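Local coordinates for acyl-CoA dehydrogenase domain protein Tcur3483 (Thermomonospora curvata, PDB 6WY9) that binds the flavin cofactor FAD and probably oxidises CH-CH groups of acyl-CoA-type substrates, at residues G138-G150 with S174-W188. Residues are numbered along the deposited sequence; the frame is centred on the assembly and turned at random.
With FDA (dihydroflavine-adenine dinucleotide), chain C.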
loop_
_atom_site.group_PDB
_atom_site.type_symbol
_atom_site.label_atom_id
_atom_site.label_comp_id
_atom_site.label_asym_id
_atom_site.label_seq_id
_atom_site.Cartn_x
_atom_site.Cartn_y
_atom_site.Cartn_z
ATOM N N GLY A 138 -23.008 29.115 -24.784
ATOM C CA GLY A 138 -22.202 29.635 -23.706
ATOM C C GLY A 138 -22.826 30.784 -22.957
ATOM O O GLY A 138 -22.100 31.575 -22.357
ATOM N N ASP A 139 -24.152 30.910 -22.976
ATOM C CA ASP A 139 -24.809 31.987 -22.250
ATOM C C ASP A 139 -25.427 31.546 -20.928
ATOM O O ASP A 139 -25.731 32.406 -20.095
ATOM C CB ASP A 139 -25.893 32.641 -23.119
ATOM C CG ASP A 139 -25.301 33.420 -24.278
ATOM O OD1 ASP A 139 -24.558 34.398 -24.034
ATOM O OD2 ASP A 139 -25.550 33.028 -25.433
ATOM N N ILE A 140 -25.620 30.247 -20.706
ATOM C CA ILE A 140 -26.220 29.752 -19.475
ATOM C C ILE A 140 -25.240 28.806 -18.801
ATOM O O ILE A 140 -24.795 27.827 -19.417
ATOM C CB ILE A 140 -27.543 29.019 -19.727
ATOM C CG1 ILE A 140 -28.590 29.962 -20.300
ATOM C CG2 ILE A 140 -28.042 28.398 -18.411
ATOM C CD1 ILE A 140 -29.731 29.225 -20.935
ATOM N N VAL A 141 -24.931 29.080 -17.539
ATOM C CA VAL A 141 -24.103 28.187 -16.737
ATOM C C VAL A 141 -24.897 27.762 -15.511
ATOM O O VAL A 141 -25.664 28.555 -14.952
ATOM C CB VAL A 141 -22.758 28.838 -16.341
ATOM C CG1 VAL A 141 -22.069 28.052 -15.197
ATOM C CG2 VAL A 141 -21.822 28.931 -17.564
ATOM N N PHE A 142 -24.732 26.496 -15.118
ATOM C CA PHE A 142 -25.440 25.873 -14.013
ATOM C C PHE A 142 -24.473 25.558 -12.892
ATOM O O PHE A 142 -23.295 25.298 -13.133
ATOM C CB PHE A 142 -26.114 24.558 -14.419
ATOM C CG PHE A 142 -27.524 24.719 -14.973
ATOM C CD1 PHE A 142 -27.722 25.129 -16.274
ATOM C CD2 PHE A 142 -28.651 24.432 -14.186
ATOM C CE1 PHE A 142 -29.022 25.278 -16.794
ATOM C CE2 PHE A 142 -29.943 24.568 -14.697
ATOM C CZ PHE A 142 -30.118 24.994 -16.014
ATOM N N ALA A 143 -24.988 25.524 -11.668
ATOM C CA ALA A 143 -24.239 24.999 -10.540
ATOM C C ALA A 143 -25.069 23.895 -9.881
ATOM O O ALA A 143 -26.302 23.901 -9.954
ATOM C CB ALA A 143 -23.862 26.142 -9.557
ATOM N N ILE A 144 -24.392 22.911 -9.274
ATOM C CA ILE A 144 -25.068 21.741 -8.706
ATOM C C ILE A 144 -25.366 21.995 -7.233
ATOM O O ILE A 144 -24.444 22.165 -6.422
ATOM C CB ILE A 144 -24.230 20.456 -8.846
ATOM C CG1 ILE A 144 -23.916 20.107 -10.303
ATOM C CG2 ILE A 144 -25.030 19.293 -8.216
ATOM C CD1 ILE A 144 -25.167 19.886 -11.153
ATOM N N GLY A 145 -26.638 21.920 -6.868
ATOM C CA GLY A 145 -27.037 22.116 -5.487
ATOM C C GLY A 145 -27.498 20.839 -4.804
ATOM O O GLY A 145 -28.704 20.641 -4.631
ATOM N N TYR A 146 -26.562 19.954 -4.427
ATOM C CA TYR A 146 -26.926 18.727 -3.711
ATOM C C TYR A 146 -26.628 18.814 -2.217
ATOM O O TYR A 146 -27.539 18.741 -1.372
ATOM C CB TYR A 146 -26.175 17.533 -4.306
ATOM C CG TYR A 146 -26.595 17.143 -5.702
ATOM C CD1 TYR A 146 -27.791 17.589 -6.251
ATOM C CD2 TYR A 146 -25.781 16.320 -6.464
ATOM C CE1 TYR A 146 -28.150 17.222 -7.532
ATOM C CE2 TYR A 146 -26.137 15.953 -7.709
ATOM C CZ TYR A 146 -27.305 16.406 -8.252
ATOM O OH TYR A 146 -27.613 15.994 -9.528
ATOM N N THR A 147 -25.349 19.024 -1.897
ATOM C CA THR A 147 -24.788 18.804 -0.577
ATOM C C THR A 147 -25.300 19.826 0.414
ATOM O O THR A 147 -25.403 21.016 0.106
ATOM C CB THR A 147 -23.254 18.875 -0.680
ATOM O OG1 THR A 147 -22.817 17.914 -1.648
ATOM C CG2 THR A 147 -22.561 18.598 0.682
ATOM N N GLU A 148 -25.620 19.361 1.617
ATOM C CA GLU A 148 -26.009 20.201 2.738
ATOM C C GLU A 148 -25.075 19.930 3.908
ATOM O O GLU A 148 -24.467 18.857 3.986
ATOM C CB GLU A 148 -27.456 19.915 3.174
ATOM C CG GLU A 148 -28.407 19.966 1.989
ATOM C CD GLU A 148 -29.887 19.769 2.361
ATOM O OE1 GLU A 148 -30.195 19.206 3.461
ATOM O OE2 GLU A 148 -30.747 20.182 1.521
ATOM N N PRO A 149 -24.978 20.849 4.857
ATOM C CA PRO A 149 -24.261 20.518 6.103
ATOM C C PRO A 149 -24.695 19.185 6.717
ATOM O O PRO A 149 -23.828 18.453 7.201
ATOM C CB PRO A 149 -24.590 21.713 7.030
ATOM C CG PRO A 149 -24.838 22.861 6.065
ATOM C CD PRO A 149 -25.512 22.232 4.844
ATOM N N GLY A 150 -26.005 18.863 6.759
ATOM C CA GLY A 150 -26.482 17.609 7.312
ATOM C C GLY A 150 -26.620 16.453 6.330
ATOM O O GLY A 150 -27.096 15.366 6.686
ATOM N N SER A 174 -30.642 25.379 2.563
ATOM C CA SER A 174 -29.310 25.839 2.193
ATOM C C SER A 174 -28.526 24.657 1.646
ATOM O O SER A 174 -28.869 23.501 1.898
ATOM C CB SER A 174 -28.584 26.426 3.396
ATOM O OG SER A 174 -28.169 25.339 4.192
ATOM N N LYS A 175 -27.449 24.962 0.908
ATOM C CA LYS A 175 -26.529 23.959 0.393
ATOM C C LYS A 175 -25.099 24.421 0.675
ATOM O O LYS A 175 -24.849 25.590 0.959
ATOM C CB LYS A 175 -26.716 23.714 -1.119
ATOM C CG LYS A 175 -28.140 23.254 -1.520
ATOM C CD LYS A 175 -28.387 21.770 -1.177
ATOM C CE LYS A 175 -29.866 21.384 -1.430
ATOM N NZ LYS A 175 -30.101 19.890 -1.304
ATOM N N ILE A 176 -24.155 23.507 0.578
ATOM C CA ILE A 176 -22.783 23.833 0.936
ATOM C C ILE A 176 -21.862 23.248 -0.123
ATOM O O ILE A 176 -22.141 22.200 -0.715
ATOM C CB ILE A 176 -22.438 23.333 2.377
ATOM C CG1 ILE A 176 -21.000 23.724 2.770
ATOM C CG2 ILE A 176 -22.615 21.825 2.461
ATOM C CD1 ILE A 176 -20.766 23.923 4.284
ATOM N N PHE A 177 -20.759 23.946 -0.389
ATOM C CA PHE A 177 -19.825 23.556 -1.448
ATOM C C PHE A 177 -20.485 23.595 -2.839
ATOM O O PHE A 177 -20.179 22.780 -3.724
ATOM C CB PHE A 177 -19.179 22.170 -1.204
ATOM C CG PHE A 177 -18.649 21.978 0.181
ATOM C CD1 PHE A 177 -17.608 22.760 0.660
ATOM C CD2 PHE A 177 -19.209 21.020 1.027
ATOM C CE1 PHE A 177 -17.145 22.609 1.987
ATOM C CE2 PHE A 177 -18.733 20.841 2.351
ATOM C CZ PHE A 177 -17.697 21.646 2.823
ATOM N N THR A 178 -21.343 24.579 -3.061
ATOM C CA THR A 178 -21.997 24.770 -4.358
ATOM C C THR A 178 -21.012 25.446 -5.297
ATOM O O THR A 178 -21.045 26.665 -5.462
ATOM C CB THR A 178 -23.249 25.634 -4.210
ATOM O OG1 THR A 178 -24.023 25.213 -3.070
ATOM C CG2 THR A 178 -24.098 25.541 -5.461
ATOM N N SER A 179 -20.173 24.652 -5.978
ATOM C CA SER A 179 -19.168 25.227 -6.871
ATOM C C SER A 179 -19.826 25.996 -7.994
ATOM O O SER A 179 -20.752 25.495 -8.645
ATOM C CB SER A 179 -18.263 24.164 -7.513
ATOM O OG SER A 179 -17.831 23.237 -6.566
ATOM N N GLY A 180 -19.261 27.167 -8.278
ATOM C CA GLY A 180 -19.718 28.050 -9.322
ATOM C C GLY A 180 -20.987 28.826 -8.999
ATOM O O GLY A 180 -21.470 29.560 -9.866
ATOM N N ALA A 181 -21.564 28.685 -7.804
ATOM C CA ALA A 181 -22.840 29.362 -7.580
ATOM C C ALA A 181 -22.702 30.871 -7.743
ATOM O O ALA A 181 -23.670 31.537 -8.110
ATOM C CB ALA A 181 -23.423 29.030 -6.204
ATOM N N ASN A 182 -21.512 31.422 -7.471
ATOM C CA ASN A 182 -21.261 32.858 -7.608
ATOM C C ASN A 182 -21.201 33.315 -9.063
ATOM O O ASN A 182 -21.341 34.518 -9.328
ATOM C CB ASN A 182 -19.947 33.234 -6.902
ATOM C CG ASN A 182 -18.741 32.384 -7.380
ATOM O OD1 ASN A 182 -18.844 31.174 -7.564
ATOM N ND2 ASN A 182 -17.601 33.033 -7.575
ATOM N N THR A 183 -20.986 32.393 -10.011
ATOM C CA THR A 183 -20.878 32.741 -11.428
ATOM C C THR A 183 -21.955 32.108 -12.285
ATOM O O THR A 183 -22.012 32.403 -13.476
ATOM C CB THR A 183 -19.498 32.332 -12.005
ATOM O OG1 THR A 183 -19.333 30.906 -11.956
ATOM C CG2 THR A 183 -18.373 32.977 -11.223
ATOM N N ALA A 184 -22.792 31.243 -11.724
ATOM C CA ALA A 184 -23.836 30.553 -12.465
ATOM C C ALA A 184 -25.091 31.424 -12.597
ATOM O O ALA A 184 -25.311 32.367 -11.830
ATOM C CB ALA A 184 -24.198 29.231 -11.780
ATOM N N ASP A 185 -25.913 31.082 -13.592
ATOM C CA ASP A 185 -27.235 31.667 -13.777
ATOM C C ASP A 185 -28.350 30.842 -13.152
ATOM O O ASP A 185 -29.435 31.387 -12.909
ATOM C CB ASP A 185 -27.548 31.822 -15.265
ATOM C CG ASP A 185 -26.455 32.533 -16.012
ATOM O OD1 ASP A 185 -26.200 33.720 -15.725
ATOM O OD2 ASP A 185 -25.835 31.892 -16.876
ATOM N N TYR A 186 -28.127 29.542 -12.931
ATOM C CA TYR A 186 -29.150 28.663 -12.369
ATOM C C TYR A 186 -28.514 27.603 -11.483
ATOM O O TYR A 186 -27.407 27.128 -11.758
ATOM C CB TYR A 186 -29.949 27.951 -13.450
ATOM C CG TYR A 186 -30.700 28.884 -14.367
ATOM C CD1 TYR A 186 -31.909 29.459 -13.970
ATOM C CD2 TYR A 186 -30.208 29.174 -15.626
ATOM C CE1 TYR A 186 -32.593 30.308 -14.815
ATOM C CE2 TYR A 186 -30.885 30.014 -16.477
ATOM C CZ TYR A 186 -32.075 30.574 -16.068
ATOM O OH TYR A 186 -32.736 31.408 -16.928
ATOM N N ILE A 187 -29.243 27.224 -10.428
ATOM C CA ILE A 187 -28.881 26.112 -9.562
ATOM C C ILE A 187 -29.720 24.902 -9.950
ATOM O O ILE A 187 -30.951 24.995 -10.088
ATOM C CB ILE A 187 -29.081 26.458 -8.071
ATOM C CG1 ILE A 187 -28.520 27.848 -7.757
ATOM C CG2 ILE A 187 -28.400 25.421 -7.190
ATOM C CD1 ILE A 187 -26.973 27.974 -7.867
ATOM N N TRP A 188 -29.051 23.766 -10.130
ATOM C CA TRP A 188 -29.719 22.476 -10.277
ATOM C C TRP A 188 -29.919 21.954 -8.859
ATOM O O TRP A 188 -28.998 21.407 -8.260
ATOM C CB TRP A 188 -28.848 21.570 -11.124
ATOM C CG TRP A 188 -29.189 20.156 -11.266
ATOM C CD1 TRP A 188 -28.777 19.133 -10.469
ATOM C CD2 TRP A 188 -29.905 19.560 -12.362
ATOM N NE1 TRP A 188 -29.209 17.926 -10.991
ATOM C CE2 TRP A 188 -29.915 18.165 -12.144
ATOM C CE3 TRP A 188 -30.552 20.074 -13.492
ATOM C CZ2 TRP A 188 -30.557 17.277 -13.006
ATOM C CZ3 TRP A 188 -31.181 19.193 -14.353
ATOM C CH2 TRP A 188 -31.182 17.810 -14.104
HETATM P PA FDA C . -19.197 13.384 4.945
HETATM O O1A FDA C . -19.113 13.985 6.311
HETATM O O2A FDA C . -20.530 12.794 4.455
HETATM O O5B FDA C . -18.164 12.042 4.909
HETATM C C5B FDA C . -16.881 12.485 5.262
HETATM C C4B FDA C . -15.944 11.270 5.129
HETATM O O4B FDA C . -16.588 10.173 5.936
HETATM C C3B FDA C . -15.936 10.665 3.723
HETATM O O3B FDA C . -14.966 11.222 2.916
HETATM C C2B FDA C . -15.539 9.229 4.018
HETATM O O2B FDA C . -14.128 9.072 4.429
HETATM C C1B FDA C . -16.364 8.877 5.294
HETATM N N9A FDA C . -17.626 8.187 5.034
HETATM C C8A FDA C . -18.891 8.737 4.746
HETATM N N7A FDA C . -19.832 7.808 4.632
HETATM C C5A FDA C . -19.180 6.613 4.844
HETATM C C6A FDA C . -19.649 5.290 4.820
HETATM N N6A FDA C . -20.942 5.001 4.576
HETATM N N1A FDA C . -18.803 4.262 5.052
HETATM C C2A FDA C . -17.510 4.631 5.286
HETATM N N3A FDA C . -16.911 5.846 5.331
HETATM C C4A FDA C . -17.801 6.827 5.112
HETATM N N1 FDA C . -21.514 19.345 -3.680
HETATM C C2 FDA C . -22.602 19.884 -4.398
HETATM O O2 FDA C . -23.775 19.647 -4.034
HETATM N N3 FDA C . -22.282 20.665 -5.502
HETATM C C4 FDA C . -20.965 20.953 -5.929
HETATM O O4 FDA C . -20.787 21.674 -6.903
HETATM C C4X FDA C . -19.917 20.366 -5.137
HETATM N N5 FDA C . -18.588 20.605 -5.489
HETATM C C5X FDA C . -17.632 20.484 -4.517
HETATM C C6 FDA C . -16.428 21.072 -4.646
HETATM C C7 FDA C . -15.477 20.941 -3.603
HETATM C C7M FDA C . -14.223 21.581 -3.775
HETATM C C8 FDA C . -15.726 20.223 -2.493
HETATM C C8M FDA C . -14.733 20.076 -1.409
HETATM C C9 FDA C . -16.950 19.589 -2.370
HETATM C C9A FDA C . -17.900 19.735 -3.375
HETATM N N10 FDA C . -19.148 19.098 -3.272
HETATM C C10 FDA C . -20.188 19.613 -4.052
HETATM C "C1'" FDA C . -19.489 18.391 -2.005
HETATM C "C2'" FDA C . -19.192 16.868 -2.089
HETATM O "O2'" FDA C . -20.092 16.251 -2.878
HETATM C "C3'" FDA C . -19.258 16.387 -0.569
HETATM O "O3'" FDA C . -18.159 16.888 0.165
HETATM C "C4'" FDA C . -19.344 14.871 -0.489
HETATM O "O4'" FDA C . -20.594 14.503 -0.962
HETATM C "C5'" FDA C . -19.051 14.441 0.974
HETATM O "O5'" FDA C . -20.052 14.982 1.784
HETATM P P FDA C . -19.377 15.573 3.154
HETATM O O1P FDA C . -18.392 16.538 2.700
HETATM O O2P FDA C . -20.523 16.010 4.053
HETATM O O3P FDA C . -18.518 14.363 3.898
HETATM O O HOH W 1 -21.629 22.921 -8.978
#
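Strands 142-145 and 186-188 pair in parallel in the beta domain of the acyl-CoA dehydrogenase fold, their axes 4.5 Å apart at 37°. Ala143 sets the register: its N donates to Tyr186 O and its O receives Trp188 N at 2.8 Å, almost straight (171°), these two residues flanking its bridge partner Ile187. Gly145 N continues the ladder to Trp188 O. Beyond the strand, Ile176 N bonds Thr147 O at 2.8 Å, fastening the chain beside the flavin to strand 168-176.

On the face carrying Phe142, Tyr186 CB sits over that ring in a CH-pi contact, 3.9 Å from its centroid. Ile140 CG2 meets the Tyr186 ring at its edge. Lys175, bent at chi2 (-76°), brings NZ to Tyr146 O at 2.8 Å and into a salt bridge with Glu148 OE2 at 2.9 Å; Ala190 O is a further acceptor, while Thr160 also holds OE2. A methionine in its place would probably leave the Glu148 carboxylate without its countercharge and Tyr146 O without this donor. The flavin-binding amides converge on one oxygen: Tyr146 N and Thr147 N both donate to FDA O2, the latter at 2.7 Å, while FDA N3 donates to Ile144 O.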